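PDB 6LPI: acetolactate synthase isozyme 1 large subunit from Escherichia coli, which belongs to the thiamine diphosphate-dependent enzyme family and binds thiamine diphosphate, a magnesium ion and flavin-adenine dinucleotide within a chain of three alpha/beta domains. Local coordinates for residues 38-43 / 81-85; 67-71 / 103-107; 228-232 / 331-335; 260-264 / 288-292; 438-444 / 465-471. All blocks are in the same frame, centred on the assembly; numbering follows the deposited sequence.

Contact 1 of 5, residues 38-43 / 81-85; sequences SILPVY and MACSG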
# COMPACT_ATOMS: atom_id res chain seq x y z
N SER B 38 -4.06 -9.01 -27.83
CA SER B 38 -4.39 -10.19 -27.02
C SER B 38 -5.51 -9.93 -26.03
O SER B 38 -6.01 -10.90 -25.44
CB SER B 38 -3.15 -10.67 -26.27
OG SER B 38 -2.38 -9.57 -25.81
N ILE B 39 -5.92 -8.68 -25.81
CA ILE B 39 -7.06 -8.39 -24.94
C ILE B 39 -8.24 -7.82 -25.71
O ILE B 39 -9.24 -7.42 -25.09
CB ILE B 39 -6.65 -7.47 -23.77
CG1 ILE B 39 -7.65 -7.55 -22.62
CG2 ILE B 39 -6.51 -6.02 -24.21
CD1 ILE B 39 -7.89 -8.93 -22.12
N LEU B 40 -8.15 -7.73 -27.04
CA LEU B 40 -9.25 -7.12 -27.80
C LEU B 40 -10.60 -7.83 -27.66
O LEU B 40 -11.62 -7.13 -27.76
CB LEU B 40 -8.89 -7.02 -29.29
CG LEU B 40 -7.88 -5.94 -29.65
CD1 LEU B 40 -7.88 -5.68 -31.17
CD2 LEU B 40 -8.13 -4.66 -28.84
N PRO B 41 -10.68 -9.16 -27.49
CA PRO B 41 -12.01 -9.76 -27.24
C PRO B 41 -12.73 -9.19 -26.02
O PRO B 41 -13.91 -8.84 -26.13
CB PRO B 41 -11.68 -11.25 -27.08
CG PRO B 41 -10.47 -11.44 -27.91
CD PRO B 41 -9.66 -10.19 -27.73
N VAL B 42 -12.06 -9.08 -24.87
CA VAL B 42 -12.72 -8.52 -23.70
C VAL B 42 -13.21 -7.11 -24.01
O VAL B 42 -14.36 -6.75 -23.71
CB VAL B 42 -11.79 -8.55 -22.48
CG1 VAL B 42 -12.48 -7.98 -21.25
CG2 VAL B 42 -11.37 -9.96 -22.19
N TYR B 43 -12.37 -6.32 -24.67
CA TYR B 43 -12.78 -4.98 -25.06
C TYR B 43 -14.04 -5.03 -25.93
O TYR B 43 -14.96 -4.23 -25.74
CB TYR B 43 -11.62 -4.27 -25.76
CG TYR B 43 -10.75 -3.54 -24.77
CD1 TYR B 43 -9.70 -4.18 -24.11
CD2 TYR B 43 -11.01 -2.22 -24.45
CE1 TYR B 43 -8.91 -3.50 -23.17
CE2 TYR B 43 -10.22 -1.54 -23.52
CZ TYR B 43 -9.18 -2.18 -22.89
OH TYR B 43 -8.42 -1.50 -21.97
N MET B 81 -6.49 -3.01 -16.96
CA MET B 81 -6.42 -3.98 -18.05
C MET B 81 -5.31 -3.63 -19.03
O MET B 81 -5.10 -2.45 -19.34
CB MET B 81 -7.73 -4.01 -18.84
CG MET B 81 -8.97 -4.05 -18.01
SD MET B 81 -10.36 -4.27 -19.11
CE MET B 81 -10.73 -6.00 -18.82
N ALA B 82 -4.65 -4.65 -19.57
CA ALA B 82 -3.62 -4.41 -20.56
C ALA B 82 -3.46 -5.65 -21.44
O ALA B 82 -3.96 -6.74 -21.13
CB ALA B 82 -2.30 -4.01 -19.90
N CYS B 83 -2.76 -5.47 -22.57
CA CYS B 83 -2.43 -6.58 -23.46
C CYS B 83 -1.17 -7.32 -23.00
O CYS B 83 -0.58 -7.01 -21.97
CB CYS B 83 -2.27 -6.07 -24.90
SG CYS B 83 -0.90 -4.91 -25.16
N SER B 84 -0.77 -8.33 -23.77
CA SER B 84 0.46 -9.05 -23.46
C SER B 84 1.67 -8.15 -23.66
O SER B 84 1.58 -6.99 -24.06
CB SER B 84 0.60 -10.29 -24.34
OG SER B 84 0.58 -9.94 -25.71
N GLY B 85 2.83 -8.72 -23.38
CA GLY B 85 4.09 -8.09 -23.69
C GLY B 85 4.27 -6.80 -22.94
O GLY B 85 4.17 -6.76 -21.72
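Ser38 meets Ser84 where the turn leading into helix 40-47 passes the end of strand 78-82, in the parallel alpha/beta fold of the N-terminal thiamine diphosphate-binding domain. Its OG sits between the backbone N and the carbonyl carbon (chi1 39°), and from there it accepts the N-H of Ser84, N to OG 2.9 Å, with a nearly straight angle of 164° at the hydrogen. Ser84 OG also lies 3.0 Å from Ser38 OG. The backbones come closest at the following residue, Ile39, whose CA is 5.2 Å from the CA of Cys83, a member of a thiamine diphosphate pocket. Ile39 CB rests against the carbonyl of Ala82, 3.8 Å from its O, and CG2 lies 4.3 Å from Cys83 CB. One turn on, Val42 directs CG1 anti to its backbone N (chi1 -179°) to meet Met81 CE at 3.6 Å; Val42 also touches Ala16 and Ile19 of helix 15-25, placing it between that helix and the strand. Tyr43, its ring edge-to-face with His54, runs past Met81 in the opposite direction, OH 4.1 Å from Met81 CB. The thioether makes an oblique Met-aromatic contact, Met81 SD 4.9 Å from the Tyr43 ring centroid.

Contact 2 of 5, residues 67-71 / 103-107; sequences AQGMA and IPLIC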
# COMPACT_ATOMS: atom_id res chain seq x y z
N ALA B 67 -6.45 2.94 -11.22
CA ALA B 67 -7.12 1.89 -10.47
C ALA B 67 -6.76 1.99 -8.99
O ALA B 67 -7.60 1.81 -8.11
CB ALA B 67 -6.76 0.51 -11.04
N GLN B 68 -5.50 2.31 -8.70
CA GLN B 68 -5.08 2.45 -7.31
C GLN B 68 -5.79 3.60 -6.61
O GLN B 68 -6.16 3.47 -5.45
CB GLN B 68 -3.58 2.62 -7.23
CG GLN B 68 -2.87 1.30 -6.96
CD GLN B 68 -1.68 1.50 -6.03
OE1 GLN B 68 -1.78 2.14 -4.97
NE2 GLN B 68 -0.53 1.00 -6.45
N GLY B 69 -5.95 4.75 -7.28
CA GLY B 69 -6.66 5.85 -6.65
C GLY B 69 -8.10 5.51 -6.35
O GLY B 69 -8.62 5.82 -5.26
N MET B 70 -8.78 4.84 -7.29
CA MET B 70 -10.12 4.36 -6.98
C MET B 70 -10.08 3.49 -5.74
O MET B 70 -10.74 3.79 -4.74
CB MET B 70 -10.69 3.61 -8.18
CG MET B 70 -10.80 4.49 -9.40
SD MET B 70 -11.77 3.80 -10.73
CE MET B 70 -12.85 2.68 -9.83
N ALA B 71 -9.23 2.44 -5.77
CA ALA B 71 -9.17 1.46 -4.69
C ALA B 71 -8.78 2.08 -3.36
O ALA B 71 -9.33 1.72 -2.31
CB ALA B 71 -8.20 0.34 -5.06
N ILE B 103 -3.07 -2.78 -1.13
CA ILE B 103 -4.25 -2.23 -1.79
C ILE B 103 -4.95 -3.28 -2.65
O ILE B 103 -4.27 -4.06 -3.34
CB ILE B 103 -3.88 -1.00 -2.64
CG1 ILE B 103 -3.17 0.03 -1.77
CG2 ILE B 103 -5.09 -0.39 -3.31
CD1 ILE B 103 -1.86 0.37 -2.32
N PRO B 104 -6.29 -3.35 -2.62
CA PRO B 104 -7.01 -4.35 -3.43
C PRO B 104 -7.11 -3.94 -4.89
O PRO B 104 -7.91 -3.08 -5.27
CB PRO B 104 -8.39 -4.42 -2.77
CG PRO B 104 -8.56 -3.04 -2.18
CD PRO B 104 -7.21 -2.60 -1.74
N LEU B 105 -6.29 -4.54 -5.73
CA LEU B 105 -6.34 -4.34 -7.16
C LEU B 105 -6.58 -5.68 -7.84
O LEU B 105 -6.01 -6.70 -7.43
CB LEU B 105 -5.01 -3.71 -7.61
CG LEU B 105 -4.95 -2.64 -8.69
CD1 LEU B 105 -5.63 -1.39 -8.16
CD2 LEU B 105 -3.50 -2.37 -9.07
N ILE B 106 -7.42 -5.69 -8.86
CA ILE B 106 -7.47 -6.79 -9.82
C ILE B 106 -6.92 -6.26 -11.12
O ILE B 106 -7.39 -5.24 -11.65
CB ILE B 106 -8.88 -7.38 -10.00
CG1 ILE B 106 -9.21 -8.37 -8.88
CG2 ILE B 106 -8.99 -8.08 -11.33
CD1 ILE B 106 -9.67 -7.78 -7.63
N CYS B 107 -5.93 -6.96 -11.64
CA CYS B 107 -5.22 -6.58 -12.85
C CYS B 107 -5.42 -7.68 -13.88
O CYS B 107 -5.03 -8.82 -13.65
CB CYS B 107 -3.74 -6.37 -12.50
SG CYS B 107 -2.60 -6.57 -13.82
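Ala71 and Ala67, one turn apart on the inner side of helix 60-74, pack on Ile103, Pro104 and Leu105, where the loop runs into strand 105-111, a helix-on-sheet layer of the N-terminal thiamine diphosphate-binding domain. The segment axes run roughly antiparallel, at 151° with a closest approach of 9.3 Å. Ala71 CB meets Ile103 CG2 at 3.6 Å and also lies beside the Pro104 carbonyl, 3.4 Å from its O. One turn back along the helix, Leu105 CD1 reaches Ala67 CB at 3.6 Å and Gln68 CG at 4.0 Å, crossing the glutamine chain at about a right angle. Around this apolar shell, Ile95 of helix 86-101 touches Leu105, and Ala78 of the neighbouring strand touches Ala71. Gln68 is bent at chi2 (-143°), which brings the OE1 side of its amide beside the Ile103 CD1 methyl, and the polar atoms there are satisfied although buried. NE2 donates to Asp97 OD2 and the Ala94 carbonyl, OE1 accepts from Arg72 NE, and the amide carbon CD lies 3.9 Å from Ile103 CD1.

Contact 3 of 5, residues 228-232 / 331-335; sequences RVREL and LAQLI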
# COMPACT_ATOMS: atom_id res chain seq x y z
N ARG B 228 -13.80 3.37 16.32
CA ARG B 228 -13.36 2.70 17.54
C ARG B 228 -11.92 3.07 17.89
O ARG B 228 -11.57 3.08 19.07
CB ARG B 228 -13.50 1.19 17.39
CG ARG B 228 -14.93 0.72 17.25
CD ARG B 228 -15.02 -0.77 17.28
NE ARG B 228 -16.11 -1.24 18.11
CZ ARG B 228 -17.29 -1.59 17.61
NH1 ARG B 228 -17.46 -1.52 16.31
NH2 ARG B 228 -18.27 -2.01 18.40
N VAL B 229 -11.10 3.42 16.90
CA VAL B 229 -9.75 3.86 17.22
C VAL B 229 -9.79 5.19 17.95
O VAL B 229 -9.11 5.38 18.96
CB VAL B 229 -8.90 3.96 15.94
CG1 VAL B 229 -7.77 4.97 16.12
CG2 VAL B 229 -8.36 2.61 15.55
N ARG B 230 -10.63 6.12 17.48
CA ARG B 230 -10.84 7.38 18.18
C ARG B 230 -11.40 7.13 19.58
O ARG B 230 -10.89 7.68 20.57
CB ARG B 230 -11.79 8.27 17.38
CG ARG B 230 -11.84 9.72 17.83
CD ARG B 230 -12.95 10.52 17.14
NE ARG B 230 -12.90 11.95 17.48
CZ ARG B 230 -12.49 12.92 16.67
NH1 ARG B 230 -12.09 12.63 15.43
NH2 ARG B 230 -12.48 14.18 17.10
N GLU B 231 -12.40 6.26 19.69
CA GLU B 231 -13.01 5.97 20.98
C GLU B 231 -11.97 5.47 21.96
O GLU B 231 -11.89 5.95 23.09
CB GLU B 231 -14.13 4.96 20.81
CG GLU B 231 -14.91 4.65 22.07
CD GLU B 231 -16.04 3.67 21.82
OE1 GLU B 231 -16.08 3.06 20.73
OE2 GLU B 231 -16.92 3.54 22.69
N LEU B 232 -11.11 4.56 21.51
CA LEU B 232 -10.06 4.03 22.38
C LEU B 232 -9.06 5.12 22.75
O LEU B 232 -8.75 5.30 23.94
CB LEU B 232 -9.33 2.89 21.69
CG LEU B 232 -8.06 2.53 22.45
CD1 LEU B 232 -8.35 1.64 23.67
CD2 LEU B 232 -7.07 1.88 21.51
N LEU B 331 -10.91 -4.12 18.92
CA LEU B 331 -11.26 -2.90 19.65
C LEU B 331 -12.70 -2.95 20.16
O LEU B 331 -13.01 -2.38 21.21
CB LEU B 331 -11.08 -1.71 18.71
CG LEU B 331 -9.64 -1.42 18.32
CD1 LEU B 331 -9.54 -0.10 17.61
CD2 LEU B 331 -8.76 -1.40 19.55
N ALA B 332 -13.59 -3.58 19.41
CA ALA B 332 -14.93 -3.85 19.92
C ALA B 332 -14.85 -4.70 21.17
O ALA B 332 -15.48 -4.40 22.19
CB ALA B 332 -15.79 -4.52 18.85
N GLN B 333 -14.03 -5.74 21.16
CA GLN B 333 -14.03 -6.55 22.37
C GLN B 333 -13.13 -5.97 23.47
O GLN B 333 -13.14 -6.49 24.59
CB GLN B 333 -13.62 -7.97 21.99
CG GLN B 333 -14.80 -8.92 21.79
CD GLN B 333 -14.35 -10.34 21.48
OE1 GLN B 333 -13.71 -11.01 22.28
NE2 GLN B 333 -14.69 -10.80 20.27
N LEU B 334 -12.39 -4.90 23.19
CA LEU B 334 -11.40 -4.37 24.12
C LEU B 334 -11.79 -3.06 24.79
O LEU B 334 -11.52 -2.89 25.98
CB LEU B 334 -10.06 -4.16 23.42
CG LEU B 334 -8.95 -3.54 24.28
CD1 LEU B 334 -8.45 -4.51 25.36
CD2 LEU B 334 -7.77 -3.05 23.44
N ILE B 335 -12.42 -2.14 24.06
CA ILE B 335 -12.71 -0.83 24.64
C ILE B 335 -13.52 -0.92 25.93
O ILE B 335 -13.16 -0.23 26.90
CB ILE B 335 -13.36 0.09 23.59
CG1 ILE B 335 -12.32 0.46 22.53
CG2 ILE B 335 -13.84 1.34 24.24
CD1 ILE B 335 -12.92 0.98 21.27
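Arg228 leaves its helix with CG anti to the carbonyl carbon (chi1 -65°) and bends at chi3 (136°), a course that lays its guanidinium across Ala332. The methyl approaches one face of the flat group, offset toward the rim, with Ala332 CB 3.5 Å from Arg228 CZ. A comparable first torsion on Ile335 (chi1 -70°) points CG1 at Leu232, 3.9 Å from its CB, while CG2 turns to the side of Glu231 and stands 4.0 Å from the carboxylate carbon CD. CD1 of the same isoleucine reaches back to Arg228 CB at 3.9 Å. Deeper in, Leu331 parts its two branches: CD1 meets Val229 CG2 at 3.6 Å, and CD2 meets Leu232 CD2 at 4.2 Å. The layering is thus an apolar floor beneath a polar rim, where Arg228 NH1 forms a long, weak ion pair with Asp328. Val229 and Leu232 continue inward onto Leu218 and Leu216 of strand 214-218. Helix 226-235, lying on that strand, with helix 327-334 packed beside it, is in keeping with the Rossmann-like fold of the central domain.

Contact 4 of 5, residues 260-264 / 288-292; sequences MLGMH and DRAIG. With FAD (flavin-adenine dinucleotide), chain I.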
# COMPACT_ATOMS: atom_id res chain seq x y z
N MET B 260 2.99 12.28 13.14
CA MET B 260 3.69 11.16 12.54
C MET B 260 5.07 10.99 13.15
O MET B 260 5.76 11.96 13.44
CB MET B 260 3.82 11.37 11.03
CG MET B 260 4.86 10.51 10.40
SD MET B 260 4.87 10.66 8.61
CE MET B 260 6.20 11.83 8.47
N LEU B 261 5.43 9.73 13.39
CA LEU B 261 6.73 9.34 13.91
C LEU B 261 7.70 8.95 12.80
O LEU B 261 7.32 8.74 11.64
CB LEU B 261 6.55 8.18 14.89
CG LEU B 261 6.51 6.82 14.23
CD1 LEU B 261 6.55 5.73 15.28
CD2 LEU B 261 5.25 6.70 13.38
N GLY B 262 8.98 8.87 13.14
CA GLY B 262 9.91 8.23 12.23
C GLY B 262 10.91 9.11 11.51
O GLY B 262 11.31 10.15 12.00
N MET B 263 11.27 8.69 10.29
CA MET B 263 12.45 9.21 9.61
C MET B 263 12.38 10.71 9.47
O MET B 263 13.37 11.41 9.67
CB MET B 263 12.57 8.56 8.23
CG MET B 263 13.31 9.38 7.17
SD MET B 263 14.23 8.36 5.97
CE MET B 263 12.97 7.59 5.00
N HIS B 264 11.22 11.21 9.06
CA HIS B 264 10.95 12.63 8.96
C HIS B 264 9.80 13.04 9.87
O HIS B 264 9.13 14.05 9.61
CB HIS B 264 10.64 12.98 7.50
CG HIS B 264 11.83 12.92 6.60
ND1 HIS B 264 11.94 11.98 5.60
CD2 HIS B 264 12.91 13.72 6.49
CE1 HIS B 264 13.07 12.18 4.94
NE2 HIS B 264 13.68 13.23 5.46
N ASP B 288 11.22 0.24 8.99
CA ASP B 288 12.37 0.95 9.53
C ASP B 288 12.17 2.45 9.45
O ASP B 288 12.63 3.19 10.33
CB ASP B 288 13.66 0.53 8.82
CG ASP B 288 13.56 0.65 7.30
OD1 ASP B 288 12.71 -0.05 6.68
OD2 ASP B 288 14.33 1.46 6.73
N ARG B 289 11.48 2.92 8.40
CA ARG B 289 11.28 4.35 8.23
C ARG B 289 10.36 4.95 9.28
O ARG B 289 10.41 6.16 9.51
CB ARG B 289 10.72 4.60 6.83
CG ARG B 289 11.78 4.57 5.73
CD ARG B 289 11.19 4.59 4.32
NE ARG B 289 12.17 5.04 3.32
CZ ARG B 289 12.15 4.72 2.03
NH1 ARG B 289 11.19 3.93 1.53
NH2 ARG B 289 13.10 5.18 1.22
N ALA B 290 9.62 4.13 10.01
CA ALA B 290 8.87 4.63 11.15
C ALA B 290 9.57 4.34 12.46
O ALA B 290 9.41 5.09 13.42
CB ALA B 290 7.47 4.03 11.21
N ILE B 291 10.35 3.26 12.50
CA ILE B 291 10.93 2.71 13.73
C ILE B 291 12.40 3.05 13.89
O ILE B 291 12.87 3.31 15.00
CB ILE B 291 10.73 1.18 13.71
CG1 ILE B 291 9.27 0.85 14.00
CG2 ILE B 291 11.70 0.39 14.57
CD1 ILE B 291 8.63 1.81 14.94
N GLY B 292 13.12 3.17 12.77
CA GLY B 292 14.56 3.35 12.83
C GLY B 292 15.21 2.02 13.19
O GLY B 292 14.64 0.95 12.96
PA FAD I . 1.25 -0.45 6.02
O1A FAD I . 0.45 0.72 5.59
O2A FAD I . 1.84 -1.31 4.94
O5B FAD I . 0.22 -1.21 6.95
C5B FAD I . -0.25 -2.53 6.62
C4B FAD I . -0.26 -3.33 7.90
O4B FAD I . -1.59 -3.30 8.49
C3B FAD I . 0.08 -4.81 7.73
O3B FAD I . 0.83 -5.23 8.87
C2B FAD I . -1.32 -5.44 7.61
O2B FAD I . -1.37 -6.82 7.90
C1B FAD I . -2.04 -4.63 8.67
N9A FAD I . -3.49 -4.64 8.58
C8A FAD I . -4.27 -4.33 7.50
N7A FAD I . -5.56 -4.41 7.72
C5A FAD I . -5.64 -4.81 9.05
C6A FAD I . -6.73 -5.08 9.90
N6A FAD I . -8.01 -5.00 9.52
N1A FAD I . -6.45 -5.47 11.17
C2A FAD I . -5.18 -5.57 11.55
N3A FAD I . -4.07 -5.33 10.84
C4A FAD I . -4.37 -4.95 9.59
N1 FAD I . 6.73 6.19 7.30
C2 FAD I . 6.75 6.59 8.60
O2 FAD I . 6.08 6.03 9.45
N3 FAD I . 7.54 7.67 8.98
C4 FAD I . 8.34 8.41 8.14
O4 FAD I . 9.00 9.35 8.59
C4X FAD I . 8.32 7.97 6.75
N5 FAD I . 9.05 8.61 5.88
C5X FAD I . 9.01 8.19 4.55
C6 FAD I . 9.77 8.87 3.60
C7 FAD I . 9.74 8.49 2.26
C7M FAD I . 10.59 9.22 1.26
C8 FAD I . 8.94 7.40 1.86
C8M FAD I . 8.91 6.95 0.42
C9 FAD I . 8.18 6.72 2.81
C9A FAD I . 8.22 7.10 4.15
N10 FAD I . 7.45 6.43 5.13
C10 FAD I . 7.48 6.84 6.44
C1' FAD I . 6.60 5.30 4.78
C2' FAD I . 7.26 3.96 5.06
O2' FAD I . 8.12 3.59 3.98
C3' FAD I . 6.18 2.89 5.22
O3' FAD I . 5.38 2.85 4.04
C4' FAD I . 5.27 3.08 6.42
O4' FAD I . 6.04 3.58 7.51
C5' FAD I . 4.59 1.79 6.84
O5' FAD I . 3.44 2.11 7.64
P FAD I . 2.51 0.98 8.16
O1P FAD I . 3.20 0.25 9.31
O2P FAD I . 1.27 1.50 8.38
O3P FAD I . 2.47 0.03 6.93
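Arg289 O accepts the backbone N-H of Met263, N to O 2.8 Å with an angle of 147° at the hydrogen, and the donor lies nearly along the C=O axis. The same oxygen receives a bent, weaker CA-H...O contact from Gly262, CA to O 3.5 Å; the backbones run so close that Gly262 CA is 3.9 Å from Ala290 CA. This junction holds two walls of the flavin pocket. On one, Leu261 O accepts from N3 of the flavin-adenine dinucleotide at 2.9 Å, and His264 N donates to its O4, also at 2.9 Å and nearly straight (171°). The other wall supplies Arg289, whose chain is extended from CG to NE; Met263 lies alongside, pointing the same way, with CE at the edge of the guanidinium. One guanidinium face turns to the dimethylbenzene end of the flavin, Arg289 CZ 4.2 Å from FAD C8. Leu261 CD2 closes the apolar side, 4.1 Å from Ala290 CB. Backbone groups thus match the pyrimidine edge, and the bond from His264 N would probably polarise the O4 carbonyl, while the Arg289 charge sits at the far, dimethylbenzene end.

Contact 5 of 5, residues 438-444 / 465-471; sequences VLCFSGD and KIILMNN. With MG (magnesium ion), chain K; TPP (thiamine diphosphate), chain J.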
# COMPACT_ATOMS: atom_id res chain seq x y z
N VAL B 438 -9.61 16.92 -5.54
CA VAL B 438 -8.41 16.14 -5.39
C VAL B 438 -7.28 17.12 -5.68
O VAL B 438 -7.22 17.71 -6.77
CB VAL B 438 -8.44 14.94 -6.33
CG1 VAL B 438 -7.40 13.94 -5.94
CG2 VAL B 438 -9.82 14.31 -6.26
N LEU B 439 -6.48 17.40 -4.66
CA LEU B 439 -5.26 18.18 -4.77
C LEU B 439 -4.10 17.21 -4.80
O LEU B 439 -4.08 16.25 -4.02
CB LEU B 439 -5.14 19.15 -3.59
CG LEU B 439 -6.37 20.05 -3.47
CD1 LEU B 439 -6.92 20.10 -2.05
CD2 LEU B 439 -6.00 21.46 -3.94
N CYS B 440 -3.16 17.43 -5.70
CA CYS B 440 -2.04 16.51 -5.87
C CYS B 440 -0.73 17.27 -5.68
O CYS B 440 -0.28 17.96 -6.60
CB CYS B 440 -2.10 15.85 -7.23
SG CYS B 440 -0.59 15.00 -7.65
N PHE B 441 -0.13 17.16 -4.50
CA PHE B 441 1.17 17.79 -4.24
C PHE B 441 2.26 16.99 -4.93
O PHE B 441 2.49 15.83 -4.59
CB PHE B 441 1.44 17.88 -2.75
CG PHE B 441 0.53 18.83 -2.03
CD1 PHE B 441 -0.68 18.41 -1.52
CD2 PHE B 441 0.90 20.16 -1.88
CE1 PHE B 441 -1.53 19.30 -0.86
CE2 PHE B 441 0.07 21.06 -1.21
CZ PHE B 441 -1.15 20.64 -0.71
N SER B 442 2.97 17.63 -5.86
CA SER B 442 3.94 16.95 -6.70
C SER B 442 5.24 17.74 -6.76
O SER B 442 5.33 18.89 -6.32
CB SER B 442 3.38 16.73 -8.11
OG SER B 442 4.28 16.05 -8.98
N GLY B 443 6.26 17.09 -7.33
CA GLY B 443 7.53 17.72 -7.57
C GLY B 443 7.92 17.58 -9.03
O GLY B 443 7.39 16.74 -9.76
N ASP B 444 8.90 18.40 -9.43
CA ASP B 444 9.30 18.47 -10.83
C ASP B 444 9.75 17.11 -11.37
O ASP B 444 9.50 16.79 -12.54
CB ASP B 444 10.41 19.51 -11.02
CG ASP B 444 11.59 19.29 -10.11
OD1 ASP B 444 11.44 18.65 -9.06
OD2 ASP B 444 12.70 19.71 -10.48
N LYS B 465 -6.24 19.23 -9.01
CA LYS B 465 -5.39 20.40 -9.01
C LYS B 465 -3.98 19.98 -8.62
O LYS B 465 -3.74 19.60 -7.47
CB LYS B 465 -5.93 21.45 -8.05
CG LYS B 465 -7.46 21.66 -8.12
CD LYS B 465 -7.79 22.68 -9.24
CE LYS B 465 -9.28 22.98 -9.41
NZ LYS B 465 -10.05 22.07 -10.26
N ILE B 466 -3.06 20.02 -9.58
CA ILE B 466 -1.67 19.67 -9.29
C ILE B 466 -0.98 20.88 -8.66
O ILE B 466 -0.94 21.96 -9.25
CB ILE B 466 -0.91 19.21 -10.55
CG1 ILE B 466 -1.54 17.95 -11.14
CG2 ILE B 466 0.56 19.00 -10.22
CD1 ILE B 466 -1.28 17.81 -12.61
N ILE B 467 -0.46 20.70 -7.45
CA ILE B 467 0.33 21.71 -6.77
C ILE B 467 1.80 21.30 -6.92
O ILE B 467 2.31 20.46 -6.18
CB ILE B 467 -0.08 21.88 -5.31
CG1 ILE B 467 -1.57 22.22 -5.22
CG2 ILE B 467 0.76 22.94 -4.64
CD1 ILE B 467 -2.34 21.32 -4.30
N LEU B 468 2.47 21.91 -7.89
CA LEU B 468 3.82 21.53 -8.26
C LEU B 468 4.82 22.41 -7.50
O LEU B 468 4.87 23.62 -7.71
CB LEU B 468 3.99 21.64 -9.77
CG LEU B 468 5.41 21.64 -10.35
CD1 LEU B 468 6.06 20.29 -10.11
CD2 LEU B 468 5.35 21.90 -11.84
N MET B 469 5.58 21.80 -6.60
CA MET B 469 6.73 22.47 -5.99
C MET B 469 7.93 22.10 -6.84
O MET B 469 8.40 20.95 -6.81
CB MET B 469 6.94 22.03 -4.54
CG MET B 469 5.68 21.97 -3.72
SD MET B 469 6.01 22.09 -1.96
CE MET B 469 4.50 21.36 -1.29
N ASN B 470 8.44 23.05 -7.60
CA ASN B 470 9.47 22.79 -8.59
C ASN B 470 10.75 23.36 -8.00
O ASN B 470 10.95 24.57 -8.00
CB ASN B 470 9.09 23.43 -9.92
CG ASN B 470 10.24 23.54 -10.88
OD1 ASN B 470 11.29 22.90 -10.69
ND2 ASN B 470 10.08 24.37 -11.91
N ASN B 471 11.59 22.47 -7.47
CA ASN B 471 12.90 22.80 -6.92
C ASN B 471 14.03 22.73 -7.94
O ASN B 471 15.19 22.94 -7.57
CB ASN B 471 13.23 21.87 -5.74
CG ASN B 471 13.21 20.41 -6.12
OD1 ASN B 471 12.95 20.06 -7.27
ND2 ASN B 471 13.44 19.56 -5.15
MG MG K . 11.27 18.84 -6.86
N1' TPP J . 13.16 6.49 -9.29
C2' TPP J . 11.83 6.20 -9.01
CM2 TPP J . 10.90 5.70 -10.08
N3' TPP J . 11.33 6.36 -7.75
C4' TPP J . 12.14 6.79 -6.73
N4' TPP J . 11.59 6.91 -5.52
C5' TPP J . 13.48 7.08 -7.00
C6' TPP J . 13.97 6.93 -8.29
C7' TPP J . 14.39 7.60 -5.90
N3 TPP J . 13.92 8.89 -5.50
C2 TPP J . 13.09 9.08 -4.42
S1 TPP J . 12.68 10.60 -4.17
C5 TPP J . 13.55 11.09 -5.44
C4 TPP J . 14.18 10.08 -6.11
CM4 TPP J . 15.03 10.32 -7.31
C6 TPP J . 13.57 12.57 -5.77
C7 TPP J . 12.16 13.15 -5.88
O7 TPP J . 12.17 14.12 -6.91
PA TPP J . 11.05 15.27 -6.99
O1A TPP J . 9.85 14.82 -7.79
O2A TPP J . 11.74 16.47 -7.62
O3A TPP J . 10.53 15.57 -5.50
PB TPP J . 11.23 16.65 -4.50
O1B TPP J . 10.16 17.22 -3.56
O2B TPP J . 12.34 16.05 -3.67
O3B TPP J . 11.90 17.73 -5.32
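Strands 438-443 and 465-470 run parallel, 22° apart with a closest axis approach of 4.6 Å, Cys440 and Ser442 each using both N and O: Cys440 N donates to Lys465 O, its O accepts from Ile467 N, and Ser442 bonds in the same way to Ile467 O and Met469 N. Leu439, Phe441, Ile467 and Met469 share one face. There Ile467 CD1 makes a CH-pi contact over the centre of the Phe441 ring, 3.9 Å from the centroid and 13° off its normal, and also touches Leu439 CB at 3.6 Å. Met469 CE approaches the ring obliquely, 3.8 Å from Phe441 CD2. At their C-terminal ends the two strands meet a magnesium ion, bound by Asp444 OD1 at 2.2 Å and Asn471 OD1 at 2.1 Å; the carboxylate and amide planes stand 75° apart. Thiamine diphosphate contributes O2A and O3B to the metal, the arrangement expected of the family's GDG...NN cofactor motif. The other carboxylate oxygen, Asp444 OD2, accepts from Ala473 N, a second-shell bond consistent with a fixed orientation of the carboxylate. Across the sheet, strand 386-389 flanks 438-443 and strand 534-539 flanks 464-470; helices 370-378 and 393-401 cover the Phe441 face, whereas helix 422-432 packs on Cys440 and Ile466.

The five contacts sample three domains built on parallel six-stranded sheets. Contacts 1 and 2 belong to the N-terminal one, where their strands 78-82 and 105-111 are neighbours; their segments alternate along the chain, and their centres lie about 18 Å apart. Contacts 3 and 4 share the central domain, contact 4 nested within the loop that contact 3 closes, centres about 25 Å apart. Contact 5 follows last, in the C-terminal domain. Contacts 1 and 3 are the most distant, about 46 Å between centres. Contact 4 lies at the flavin and contact 5 at the magnesium ion and diphosphate, in separate domains, their nearest atoms about 12 Å apart, while contact 2 joins a helix to its sheet and contact 3 two helices to each other.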